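Side-chain contacts in maleate cis-trans isomerase (Pseudomonas putida, PDB 4FQ5), which probably catalyses the cis-trans isomerization of the C2-C3 double bond of maleate, yielding fumarate: residues R79-S84 with V105-M110; R86-L91 with E120-V125; Q32-P35 with T40-T43. The protein carries 1 engineered substitution. One frame throughout, in Å; residues are numbered along the deposited sequence.

Contact 1 (R79-S84 with V105-M110); sequences RMDGDS and VAIMSM. With MAE (maleic acid), chain C.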
ATOM      1  N   ARG A  79     -15.523 -34.267  10.334  1.00 35.28           N
ATOM      2  CA  ARG A  79     -14.215 -34.784   9.929  1.00 35.82           C
ATOM      3  C   ARG A  79     -13.157 -33.678   9.928  1.00 34.52           C
ATOM      4  O   ARG A  79     -12.055 -33.861  10.449  1.00 33.72           O
ATOM      5  CB  ARG A  79     -14.291 -35.414   8.541  1.00 38.18           C
ATOM      6  CG  ARG A  79     -13.111 -36.321   8.216  1.00 41.64           C
ATOM      7  CD  ARG A  79     -12.576 -36.064   6.818  1.00 44.26           C
ATOM      8  NE  ARG A  79     -12.017 -34.714   6.696  1.00 46.30           N
ATOM      9  CZ  ARG A  79     -10.764 -34.375   7.000  1.00 46.84           C
ATOM     10  NH1 ARG A  79     -10.370 -33.118   6.852  1.00 45.95           N
ATOM     11  NH2 ARG A  79      -9.904 -35.282   7.454  1.00 48.17           N
ATOM     12  N   MET A  80     -13.512 -32.535   9.344  1.00 32.36           N
ATOM     13  CA  MET A  80     -12.617 -31.384   9.264  1.00 31.69           C
ATOM     14  C   MET A  80     -12.147 -30.924  10.644  1.00 31.87           C
ATOM     15  O   MET A  80     -10.946 -30.692  10.853  1.00 30.67           O
ATOM     16  CB  MET A  80     -13.297 -30.228   8.528  1.00 30.61           C
ATOM     17  CG  MET A  80     -12.371 -29.063   8.219  1.00 29.26           C
ATOM     18  SD  MET A  80     -13.235 -27.566   7.705  1.00 27.32           S
ATOM     19  CE  MET A  80     -14.272 -27.230   9.121  1.00 27.44           C
ATOM     20  N   ASP A  81     -13.087 -30.796  11.579  1.00 32.48           N
ATOM     21  CA  ASP A  81     -12.756 -30.364  12.939  1.00 32.89           C
ATOM     22  C   ASP A  81     -11.764 -31.309  13.618  1.00 32.78           C
ATOM     23  O   ASP A  81     -10.962 -30.873  14.433  1.00 31.91           O
ATOM     24  CB  ASP A  81     -14.007 -30.210  13.801  1.00 32.83           C
ATOM     25  CG  ASP A  81     -13.710 -29.558  15.135  1.00 33.96           C
ATOM     26  OD1 ASP A  81     -13.309 -28.371  15.146  1.00 33.67           O
ATOM     27  OD2 ASP A  81     -13.873 -30.229  16.179  1.00 34.82           O
ATOM     28  N   GLY A  82     -11.830 -32.592  13.273  1.00 33.43           N
ATOM     29  CA  GLY A  82     -10.880 -33.590  13.770  1.00 34.10           C
ATOM     30  C   GLY A  82      -9.422 -33.280  13.449  1.00 34.77           C
ATOM     31  O   GLY A  82      -8.528 -33.750  14.142  1.00 34.40           O
ATOM     32  N   ASP A  83      -9.178 -32.486  12.401  1.00 35.12           N
ATOM     33  CA  ASP A  83      -7.809 -32.089  12.025  1.00 35.82           C
ATOM     34  C   ASP A  83      -7.319 -30.838  12.750  1.00 34.97           C
ATOM     35  O   ASP A  83      -6.216 -30.342  12.491  1.00 34.03           O
ATOM     36  CB  ASP A  83      -7.716 -31.876  10.514  1.00 38.31           C
ATOM     37  CG  ASP A  83      -7.825 -33.169   9.739  1.00 40.96           C
ATOM     38  OD1 ASP A  83      -7.638 -34.256  10.327  1.00 43.52           O
ATOM     39  OD2 ASP A  83      -8.096 -33.097   8.530  1.00 43.73           O
ATOM     40  N   SER A  84      -8.154 -30.357  13.662  1.00 34.12           N
ATOM     41  CA  SER A  84      -7.957 -29.122  14.411  1.00 34.86           C
ATOM     42  C   SER A  84      -6.617 -29.062  15.151  1.00 34.16           C
ATOM     43  O   SER A  84      -5.864 -28.090  15.013  1.00 33.11           O
ATOM     44  CB  SER A  84      -9.100 -28.989  15.421  1.00 35.33           C
ATOM     45  OG  SER A  84      -9.411 -27.643  15.670  1.00 38.97           O
ATOM     46  N   VAL A 105     -19.417 -22.471  11.180  1.00 27.95           N
ATOM     47  CA  VAL A 105     -20.416 -23.532  11.257  1.00 28.59           C
ATOM     48  C   VAL A 105     -19.841 -24.860  11.787  1.00 29.05           C
ATOM     49  O   VAL A 105     -20.551 -25.646  12.413  1.00 29.43           O
ATOM     50  CB  VAL A 105     -21.186 -23.700   9.924  1.00 28.06           C
ATOM     51  CG1 VAL A 105     -20.347 -24.418   8.870  1.00 27.90           C
ATOM     52  CG2 VAL A 105     -22.510 -24.408  10.160  1.00 28.78           C
ATOM     53  N   ALA A 106     -18.555 -25.090  11.543  1.00 29.00           N
ATOM     54  CA  ALA A 106     -17.878 -26.296  12.013  1.00 29.87           C
ATOM     55  C   ALA A 106     -17.857 -26.326  13.538  1.00 30.40           C
ATOM     56  O   ALA A 106     -18.079 -27.372  14.154  1.00 32.14           O
ATOM     57  CB  ALA A 106     -16.465 -26.352  11.463  1.00 28.81           C
ATOM     58  N   ILE A 107     -17.596 -25.173  14.140  1.00 29.29           N
ATOM     59  CA  ILE A 107     -17.631 -25.044  15.589  1.00 29.63           C
ATOM     60  C   ILE A 107     -19.061 -25.203  16.122  1.00 30.58           C
ATOM     61  O   ILE A 107     -19.311 -26.033  16.997  1.00 30.78           O
ATOM     62  CB  ILE A 107     -17.013 -23.707  16.056  1.00 29.23           C
ATOM     63  CG1 ILE A 107     -15.492 -23.681  15.818  1.00 29.04           C
ATOM     64  CG2 ILE A 107     -17.366 -23.419  17.509  1.00 29.10           C
ATOM     65  CD1 ILE A 107     -14.717 -24.844  16.414  1.00 29.96           C
ATOM     66  N   MET A 108     -19.992 -24.422  15.581  1.00 30.66           N
ATOM     67  CA  MET A 108     -21.372 -24.449  16.062  1.00 32.65           C
ATOM     68  C   MET A 108     -22.052 -25.813  15.844  1.00 33.84           C
ATOM     69  O   MET A 108     -22.850 -26.240  16.672  1.00 36.04           O
ATOM     70  CB  MET A 108     -22.192 -23.283  15.480  1.00 31.89           C
ATOM     71  CG  MET A 108     -21.698 -21.902  15.920  1.00 31.73           C
ATOM     72  SD  MET A 108     -22.843 -20.552  15.552  1.00 31.86           S
ATOM     73  CE  MET A 108     -22.007 -19.144  16.266  1.00 30.55           C
ATOM     74  N   SER A 109     -21.706 -26.495  14.750  1.00 34.01           N
ATOM     75  CA  SER A 109     -22.196 -27.850  14.443  1.00 35.26           C
ATOM     76  C   SER A 109     -21.907 -28.898  15.519  1.00 35.73           C
ATOM     77  O   SER A 109     -22.552 -29.946  15.553  1.00 35.61           O
ATOM     78  CB  SER A 109     -21.557 -28.360  13.149  1.00 35.98           C
ATOM     79  OG  SER A 109     -22.275 -27.914  12.024  1.00 40.60           O
ATOM     80  N   MET A 110     -20.915 -28.632  16.364  1.00 35.19           N
ATOM     81  CA  MET A 110     -20.462 -29.616  17.343  1.00 35.57           C
ATOM     82  C   MET A 110     -21.240 -29.560  18.652  1.00 34.82           C
ATOM     83  O   MET A 110     -20.972 -30.328  19.562  1.00 35.13           O
ATOM     84  CB  MET A 110     -18.963 -29.456  17.606  1.00 36.34           C
ATOM     85  CG  MET A 110     -18.076 -29.768  16.410  1.00 37.15           C
ATOM     86  SD  MET A 110     -18.166 -31.493  15.885  1.00 41.50           S
ATOM     87  CE  MET A 110     -17.488 -32.313  17.324  1.00 40.07           C
TER
HETATM   88  C1  MAE C 301     -16.352 -21.791   5.279  1.00 36.17           C
HETATM   89  O1  MAE C 301     -15.479 -21.950   4.412  1.00 33.92           O
HETATM   90  O2  MAE C 301     -17.208 -20.895   5.237  1.00 35.49           O
HETATM   91  C2  MAE C 301     -16.383 -22.743   6.399  1.00 35.69           C
HETATM   92  C3  MAE C 301     -17.031 -22.549   7.533  1.00 35.20           C
HETATM   93  C4  MAE C 301     -17.809 -21.335   7.871  1.00 35.48           C
HETATM   94  O3  MAE C 301     -19.026 -21.440   7.982  1.00 35.42           O
HETATM   95  O4  MAE C 301     -17.255 -20.250   8.081  1.00 35.24           O
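Beside the maleate pocket, helix 74-81 meets the short helix 104-108, whose N-terminal end faces the substrate, and M80 and A106 form the tightest touch between them. M80 sets off with CG on the far side from its backbone N (chi1 -171°), runs out straight and bends only at its last bond, which lays CE against A106 CB at 3.3 Å, closer than usual for two carbons. The small methyl of A106 suits the place, because the CA atoms of D81 and A106 are only 6.6 Å apart. One residue on, D81 turns its CB toward segment 105-110, where its oxygens come near only carbon: OD1 lies 4.0 Å from I107 CD1, the two side chains crossing at about a right angle, and OD2 lies 4.2 Å from M110 CG. The carboxylate is hydrogen-bonded instead to Y114 OH at OD2 and, weakly, to Y101 OH at OD1. V105 reaches the ligand itself: its N makes a long, weak hydrogen bond to MAE O3 (3.4 Å). Around these segments, L77 packs on V105 and A106, helix 162-174 on V105 and M108, helix 114-128 borders I107, and strand 98-101 carries Y101.

Contact 2 (R86-L91 with E120-V125); sequences RCALEL and ERLRNV
V125 presses one methyl into L89 and A88, and L122 adds a second touch on A88, so the two segments meet through carbon alone. V125 CG1 lies 3.6 Å from L89 CG and 3.9 Å from L89 CD2, at the branch of the leucine, with the two side chains crossing at about a right angle. The same CG1 is 4.1 Å from A88 CB, while L122 CD2 comes to 3.8 Å from A88 CB. CG1 occupies this spot because it stands opposite the valine's own backbone N (chi1 171°), which swings it across to the other helix. A methyl is all that A88 can offer, and it is enough where the CA atoms of A88 and L122 stand only 6.2 Å apart; L89 and V125 bring larger branched side chains beside it.

Helices 84-92 and 114-128 lie on the same side of the parallel sheet that includes strands 27-35, 59-67 and 98-101, in the manner of an alpha/beta domain with helices linking parallel strands. Their axes approach to 9.2 Å and cross at -43°. Beneath them A88 rests on M99 and L122 on Y101, both of strand 98-101, while C87 and L91 turn to strands 27-35 and 59-67.

Farther out, R86 and E90, one turn apart, form a salt bridge on the face turned from helix 114-128. E90 OE2 sits in the guanidinium plane, 2.9 Å from R86 NH2, which comes to it from the syn side but 34° out of the carboxylate plane. R66 O takes a bond from R86 NH1, and S65 OG bonds E90 OE1, which helps fix both groups. The same pair of a second subunit lies nearby, with long, weak ion pairs crossing over. Between the helices themselves, R121 NE of helix 114-128 makes a salt bridge to D85 OD1 of helix 84-92.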
ATOM      1  N   ARG A  86      -3.892 -30.936  14.711  1.00 30.61           N
ATOM      2  CA  ARG A  86      -2.802 -30.956  13.736  1.00 30.17           C
ATOM      3  C   ARG A  86      -2.508 -29.540  13.223  1.00 28.76           C
ATOM      4  O   ARG A  86      -1.349 -29.123  13.166  1.00 28.01           O
ATOM      5  CB  ARG A  86      -3.110 -31.897  12.556  1.00 31.02           C
ATOM      6  CG  ARG A  86      -2.089 -31.799  11.423  1.00 31.96           C
ATOM      7  CD  ARG A  86      -2.388 -32.672  10.203  1.00 33.30           C
ATOM      8  NE  ARG A  86      -3.652 -32.379   9.512  1.00 33.73           N
ATOM      9  CZ  ARG A  86      -3.876 -31.361   8.673  1.00 34.65           C
ATOM     10  NH1 ARG A  86      -5.075 -31.234   8.106  1.00 35.14           N
ATOM     11  NH2 ARG A  86      -2.933 -30.458   8.399  1.00 34.13           N
ATOM     12  N   CYS A  87      -3.565 -28.816  12.862  1.00 27.97           N
ATOM     13  CA  CYS A  87      -3.435 -27.457  12.319  1.00 27.41           C
ATOM     14  C   CYS A  87      -2.819 -26.483  13.326  1.00 26.75           C
ATOM     15  O   CYS A  87      -1.959 -25.678  12.960  1.00 26.27           O
ATOM     16  CB  CYS A  87      -4.789 -26.944  11.798  1.00 26.78           C
ATOM     17  SG  CYS A  87      -5.407 -27.809  10.321  1.00 27.79           S
ATOM     18  N   ALA A  88      -3.253 -26.561  14.588  1.00 26.33           N
ATOM     19  CA  ALA A  88      -2.681 -25.731  15.654  1.00 26.60           C
ATOM     20  C   ALA A  88      -1.213 -26.065  15.942  1.00 27.12           C
ATOM     21  O   ALA A  88      -0.421 -25.168  16.239  1.00 26.86           O
ATOM     22  CB  ALA A  88      -3.514 -25.823  16.926  1.00 26.55           C
ATOM     23  N   LEU A  89      -0.858 -27.353  15.866  1.00 27.66           N
ATOM     24  CA  LEU A  89       0.545 -27.770  15.943  1.00 28.23           C
ATOM     25  C   LEU A  89       1.343 -27.180  14.785  1.00 28.00           C
ATOM     26  O   LEU A  89       2.440 -26.663  14.982  1.00 29.08           O
ATOM     27  CB  LEU A  89       0.681 -29.302  15.939  1.00 28.70           C
ATOM     28  CG  LEU A  89       0.356 -30.051  17.238  1.00 29.53           C
ATOM     29  CD1 LEU A  89       0.103 -31.532  16.977  1.00 29.90           C
ATOM     30  CD2 LEU A  89       1.458 -29.865  18.277  1.00 30.07           C
ATOM     31  N   GLU A  90       0.783 -27.255  13.581  1.00 27.84           N
ATOM     32  CA  GLU A  90       1.438 -26.716  12.390  1.00 28.11           C
ATOM     33  C   GLU A  90       1.736 -25.221  12.515  1.00 27.47           C
ATOM     34  O   GLU A  90       2.843 -24.772  12.204  1.00 27.86           O
ATOM     35  CB  GLU A  90       0.623 -27.024  11.121  1.00 27.92           C
ATOM     36  CG  GLU A  90       0.731 -28.483  10.691  1.00 29.50           C
ATOM     37  CD  GLU A  90      -0.180 -28.870   9.534  1.00 30.36           C
ATOM     38  OE1 GLU A  90      -0.870 -27.996   8.966  1.00 30.29           O
ATOM     39  OE2 GLU A  90      -0.201 -30.071   9.188  1.00 30.60           O
ATOM     40  N   LEU A  91       0.765 -24.463  13.007  1.00 26.69           N
ATOM     41  CA  LEU A  91       0.913 -23.013  13.089  1.00 26.16           C
ATOM     42  C   LEU A  91       1.734 -22.562  14.292  1.00 26.44           C
ATOM     43  O   LEU A  91       2.439 -21.552  14.207  1.00 26.99           O
ATOM     44  CB  LEU A  91      -0.455 -22.313  13.033  1.00 25.18           C
ATOM     45  CG  LEU A  91      -1.161 -22.399  11.667  1.00 24.81           C
ATOM     46  CD1 LEU A  91      -2.586 -21.878  11.758  1.00 24.65           C
ATOM     47  CD2 LEU A  91      -0.380 -21.654  10.587  1.00 24.47           C
ATOM     48  N   GLU A 120     -10.025 -23.516  24.119  1.00 34.01           N
ATOM     49  CA  GLU A 120      -9.212 -24.027  25.231  1.00 34.15           C
ATOM     50  C   GLU A 120      -8.347 -25.219  24.815  1.00 33.24           C
ATOM     51  O   GLU A 120      -7.179 -25.298  25.202  1.00 32.89           O
ATOM     52  CB  GLU A 120     -10.085 -24.346  26.449  1.00 35.91           C
ATOM     53  CG  GLU A 120     -10.540 -23.097  27.195  1.00 37.31           C
ATOM     54  CD  GLU A 120     -11.792 -23.297  28.037  0.20 37.54           C
ATOM     55  OE1 GLU A 120     -11.839 -22.750  29.160  0.20 38.08           O
ATOM     56  OE2 GLU A 120     -12.734 -23.983  27.584  0.20 37.76           O
ATOM     57  N   ARG A 121      -8.895 -26.110  23.989  1.00 33.09           N
ATOM     58  CA  ARG A 121      -8.142 -27.283  23.527  1.00 33.68           C
ATOM     59  C   ARG A 121      -6.989 -26.870  22.614  1.00 33.16           C
ATOM     60  O   ARG A 121      -5.862 -27.331  22.787  1.00 32.85           O
ATOM     61  CB  ARG A 121      -9.047 -28.296  22.818  1.00 34.97           C
ATOM     62  CG  ARG A 121      -8.380 -29.646  22.566  1.00 37.19           C
ATOM     63  CD  ARG A 121      -9.299 -30.623  21.839  1.00 38.02           C
ATOM     64  NE  ARG A 121      -9.437 -30.305  20.413  1.00 38.92           N
ATOM     65  CZ  ARG A 121     -10.523 -29.785  19.833  1.00 38.48           C
ATOM     66  NH1 ARG A 121     -11.623 -29.508  20.531  1.00 37.36           N
ATOM     67  NH2 ARG A 121     -10.506 -29.538  18.531  1.00 38.27           N
ATOM     68  N   LEU A 122      -7.279 -25.994  21.651  1.00 32.32           N
ATOM     69  CA  LEU A 122      -6.252 -25.476  20.744  1.00 32.14           C
ATOM     70  C   LEU A 122      -5.169 -24.711  21.497  1.00 31.43           C
ATOM     71  O   LEU A 122      -3.996 -24.864  21.194  1.00 31.29           O
ATOM     72  CB  LEU A 122      -6.866 -24.599  19.643  1.00 31.64           C
ATOM     73  CG  LEU A 122      -7.844 -25.260  18.664  1.00 32.32           C
ATOM     74  CD1 LEU A 122      -8.496 -24.204  17.787  1.00 32.73           C
ATOM     75  CD2 LEU A 122      -7.183 -26.338  17.818  1.00 33.09           C
ATOM     76  N   ARG A 123      -5.560 -23.905  22.483  1.00 32.26           N
ATOM     77  CA  ARG A 123      -4.578 -23.202  23.317  1.00 33.64           C
ATOM     78  C   ARG A 123      -3.639 -24.192  24.016  1.00 33.80           C
ATOM     79  O   ARG A 123      -2.422 -23.986  24.038  1.00 32.78           O
ATOM     80  CB  ARG A 123      -5.250 -22.259  24.332  1.00 35.52           C
ATOM     81  CG  ARG A 123      -4.283 -21.727  25.383  1.00 38.53           C
ATOM     82  CD  ARG A 123      -4.569 -20.305  25.830  1.00 41.78           C
ATOM     83  NE  ARG A 123      -3.506 -19.832  26.722  1.00 44.81           N
ATOM     84  CZ  ARG A 123      -2.624 -18.870  26.436  1.00 45.44           C
ATOM     85  NH1 ARG A 123      -2.662 -18.225  25.274  1.00 46.25           N
ATOM     86  NH2 ARG A 123      -1.707 -18.535  27.333  1.00 44.86           N
ATOM     87  N   ASN A 124      -4.213 -25.264  24.566  1.00 33.69           N
ATOM     88  CA  ASN A 124      -3.438 -26.322  25.225  1.00 34.59           C
ATOM     89  C   ASN A 124      -2.447 -26.980  24.271  1.00 32.71           C
ATOM     90  O   ASN A 124      -1.287 -27.187  24.621  1.00 32.63           O
ATOM     91  CB  ASN A 124      -4.359 -27.397  25.818  1.00 35.80           C
ATOM     92  CG  ASN A 124      -5.099 -26.929  27.056  1.00 38.17           C
ATOM     93  OD1 ASN A 124      -4.692 -25.975  27.725  1.00 39.99           O
ATOM     94  ND2 ASN A 124      -6.189 -27.620  27.381  1.00 38.13           N
ATOM     95  N   VAL A 125      -2.920 -27.304  23.069  1.00 32.00           N
ATOM     96  CA  VAL A 125      -2.071 -27.864  22.019  1.00 31.14           C
ATOM     97  C   VAL A 125      -0.867 -26.950  21.743  1.00 31.24           C
ATOM     98  O   VAL A 125       0.263 -27.432  21.644  1.00 31.62           O
ATOM     99  CB  VAL A 125      -2.872 -28.140  20.724  1.00 30.95           C
ATOM    100  CG1 VAL A 125      -1.952 -28.518  19.571  1.00 29.95           C
ATOM    101  CG2 VAL A 125      -3.911 -29.231  20.953  1.00 31.17           C
TER

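Contact 3 (Q32-P35 with T40-T43); sequences QIVP and TMET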
ATOM      1  N   GLN A  32      -3.854 -18.691  10.532  1.00 23.36           N
ATOM      2  CA  GLN A  32      -5.238 -18.994  10.177  1.00 23.77           C
ATOM      3  C   GLN A  32      -5.450 -20.483   9.912  1.00 23.18           C
ATOM      4  O   GLN A  32      -4.800 -21.064   9.046  1.00 22.65           O
ATOM      5  CB  GLN A  32      -5.698 -18.152   8.976  1.00 24.24           C
ATOM      6  CG  GLN A  32      -5.530 -16.652   9.195  1.00 25.71           C
ATOM      7  CD  GLN A  32      -6.458 -15.817   8.336  1.00 27.41           C
ATOM      8  OE1 GLN A  32      -6.157 -15.518   7.172  1.00 27.63           O
ATOM      9  NE2 GLN A  32      -7.585 -15.410   8.916  1.00 27.56           N
ATOM     10  N   ILE A  33      -6.359 -21.092  10.671  1.00 22.95           N
ATOM     11  CA  ILE A  33      -6.778 -22.476  10.402  1.00 23.04           C
ATOM     12  C   ILE A  33      -7.990 -22.422   9.473  1.00 22.54           C
ATOM     13  O   ILE A  33      -9.076 -22.034   9.893  1.00 22.77           O
ATOM     14  CB  ILE A  33      -7.130 -23.242  11.705  1.00 23.43           C
ATOM     15  CG1 ILE A  33      -5.937 -23.246  12.672  1.00 24.15           C
ATOM     16  CG2 ILE A  33      -7.593 -24.664  11.386  1.00 23.61           C
ATOM     17  CD1 ILE A  33      -6.275 -23.717  14.076  1.00 24.67           C
ATOM     18  N   VAL A  34      -7.800 -22.807   8.212  1.00 22.95           N
ATOM     19  CA  VAL A  34      -8.845 -22.632   7.197  1.00 23.04           C
ATOM     20  C   VAL A  34      -9.263 -23.957   6.562  1.00 23.48           C
ATOM     21  O   VAL A  34      -8.423 -24.844   6.384  1.00 23.69           O
ATOM     22  CB  VAL A  34      -8.435 -21.620   6.082  1.00 23.41           C
ATOM     23  CG1 VAL A  34      -8.081 -20.262   6.676  1.00 23.43           C
ATOM     24  CG2 VAL A  34      -7.268 -22.137   5.249  1.00 23.82           C
ATOM     25  N   PRO A  35     -10.562 -24.091   6.216  1.00 23.50           N
ATOM     26  CA  PRO A  35     -10.976 -25.205   5.363  1.00 23.65           C
ATOM     27  C   PRO A  35     -10.141 -25.205   4.090  1.00 23.87           C
ATOM     28  O   PRO A  35      -9.807 -24.135   3.577  1.00 24.04           O
ATOM     29  CB  PRO A  35     -12.439 -24.874   5.041  1.00 23.70           C
ATOM     30  CG  PRO A  35     -12.903 -24.083   6.213  1.00 23.12           C
ATOM     31  CD  PRO A  35     -11.711 -23.258   6.628  1.00 23.15           C
ATOM     32  N   THR A  40     -11.751 -17.218   0.942  1.00 24.22           N
ATOM     33  CA  THR A  40     -12.220 -15.893   1.352  1.00 24.15           C
ATOM     34  C   THR A  40     -11.587 -15.406   2.653  1.00 24.26           C
ATOM     35  O   THR A  40     -11.298 -14.217   2.786  1.00 23.59           O
ATOM     36  CB  THR A  40     -13.761 -15.847   1.400  1.00 24.02           C
ATOM     37  OG1 THR A  40     -14.272 -16.162   0.103  1.00 23.98           O
ATOM     38  CG2 THR A  40     -14.286 -14.475   1.825  1.00 23.54           C
ATOM     39  N   MET A  41     -11.361 -16.309   3.608  1.00 24.38           N
ATOM     40  CA  MET A  41     -10.691 -15.925   4.847  1.00 25.38           C
ATOM     41  C   MET A  41      -9.304 -15.349   4.564  1.00 24.36           C
ATOM     42  O   MET A  41      -8.931 -14.313   5.122  1.00 23.51           O
ATOM     43  CB  MET A  41     -10.590 -17.093   5.833  1.00 28.20           C
ATOM     44  CG  MET A  41     -10.141 -16.673   7.229  1.00 30.84           C
ATOM     45  SD  MET A  41     -11.475 -16.115   8.317  1.00 37.69           S
ATOM     46  CE  MET A  41     -12.372 -14.977   7.279  1.00 35.10           C
ATOM     47  N   GLU A  42      -8.566 -16.020   3.683  1.00 23.47           N
ATOM     48  CA  GLU A  42      -7.251 -15.567   3.247  1.00 23.74           C
ATOM     49  C   GLU A  42      -7.291 -14.335   2.327  1.00 23.85           C
ATOM     50  O   GLU A  42      -6.246 -13.810   1.946  1.00 23.52           O
ATOM     51  CB  GLU A  42      -6.490 -16.716   2.587  1.00 23.64           C
ATOM     52  CG  GLU A  42      -6.014 -17.756   3.602  1.00 23.76           C
ATOM     53  CD  GLU A  42      -5.745 -19.114   2.984  1.00 23.95           C
ATOM     54  OE1 GLU A  42      -6.498 -19.549   2.081  1.00 23.78           O
ATOM     55  OE2 GLU A  42      -4.770 -19.756   3.405  1.00 23.27           O
ATOM     56  N   THR A  43      -8.494 -13.882   1.988  1.00 23.21           N
ATOM     57  CA  THR A  43      -8.676 -12.674   1.186  1.00 23.31           C
ATOM     58  C   THR A  43      -9.096 -11.506   2.069  1.00 22.98           C
ATOM     59  O   THR A  43      -8.482 -10.443   2.031  1.00 22.84           O
ATOM     60  CB  THR A  43      -9.695 -12.913   0.049  1.00 23.62           C
ATOM     61  OG1 THR A  43      -9.217 -13.984  -0.770  1.00 23.64           O
ATOM     62  CG2 THR A  43      -9.866 -11.654  -0.833  1.00 24.46           C
TER
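Q32 and V34 both turn their first carbons toward the helix start, and CG of Q32 (chi1 -56°) and CG1 of V34 both stand opposite the carbonyl carbon of their own residue. M41 answers with a chain that bends at its second and third torsions (chi2 86°), so that its root faces the strand while its tip turns off elsewhere. Q32 then runs out extended and brings its amide to M41: NE2 is 3.3 Å from CG and 4.0 Å from SD of that methionine. The other end of the amide, OE1, is 4.1 Å from E42 CA. These are van der Waals touches, the NE2 end of the amide against M41 CG, which lies obliquely above the amide plane. V34 divides its two methyls: CG1 is 4.1 Å from M41 CB, and CG2 is 3.9 Å from E42 OE2.

Strand 27-35 and helix 41-52 are the first two elements of a beta-alpha-beta unit that returns through strand 59-67, and the contact lies at the turn from one to the other. Alternation along the strand sorts the side chains: Q32 and V34 face this helix, whereas I33 points to the opposite side of the sheet and packs on C87 and L91 of helix 84-92. A beta-branched valine suits an extended backbone and packs beneath the helix, against M41 and E42.

N38 OD1 accepts a hydrogen bond from M41 N and helps to hold the helix start; M41 also packs on A102 and V222, residues of the ligand pocket. E42, though buried, is well satisfied: OE2 has a salt bridge to R66 NH1 and a hydrogen bond to S64 OG, and OE1 is hydrogen-bonded to H63 ND1 of a second subunit. P35, at the end of the strand, touches the maleate.

Overall arrangement
Contacts 1 and 2 interlock along the chain, since their segments alternate, and they meet where S84 OG lies 3.4 Å from L122 CD2. Contact 3 closes earlier in the sequence and reaches each of the others: P35 CG lies 3.8 Å from M80 SD of contact 1, and I33 CG2 lies 3.6 Å from C87 CB of contact 2. The centres are 14 to 16 Å apart. Contact 1 supplies V105 to the maleate pocket and contact 3 supplies P35, with C103, the predicted nucleophile, touching M80 and P35. Contact 2 stands back, the side chain of L122 being about 13 Å from the maleate. Contacts 2 and 3 both reach the second subunit, whereas contact 1 stays within its own chain.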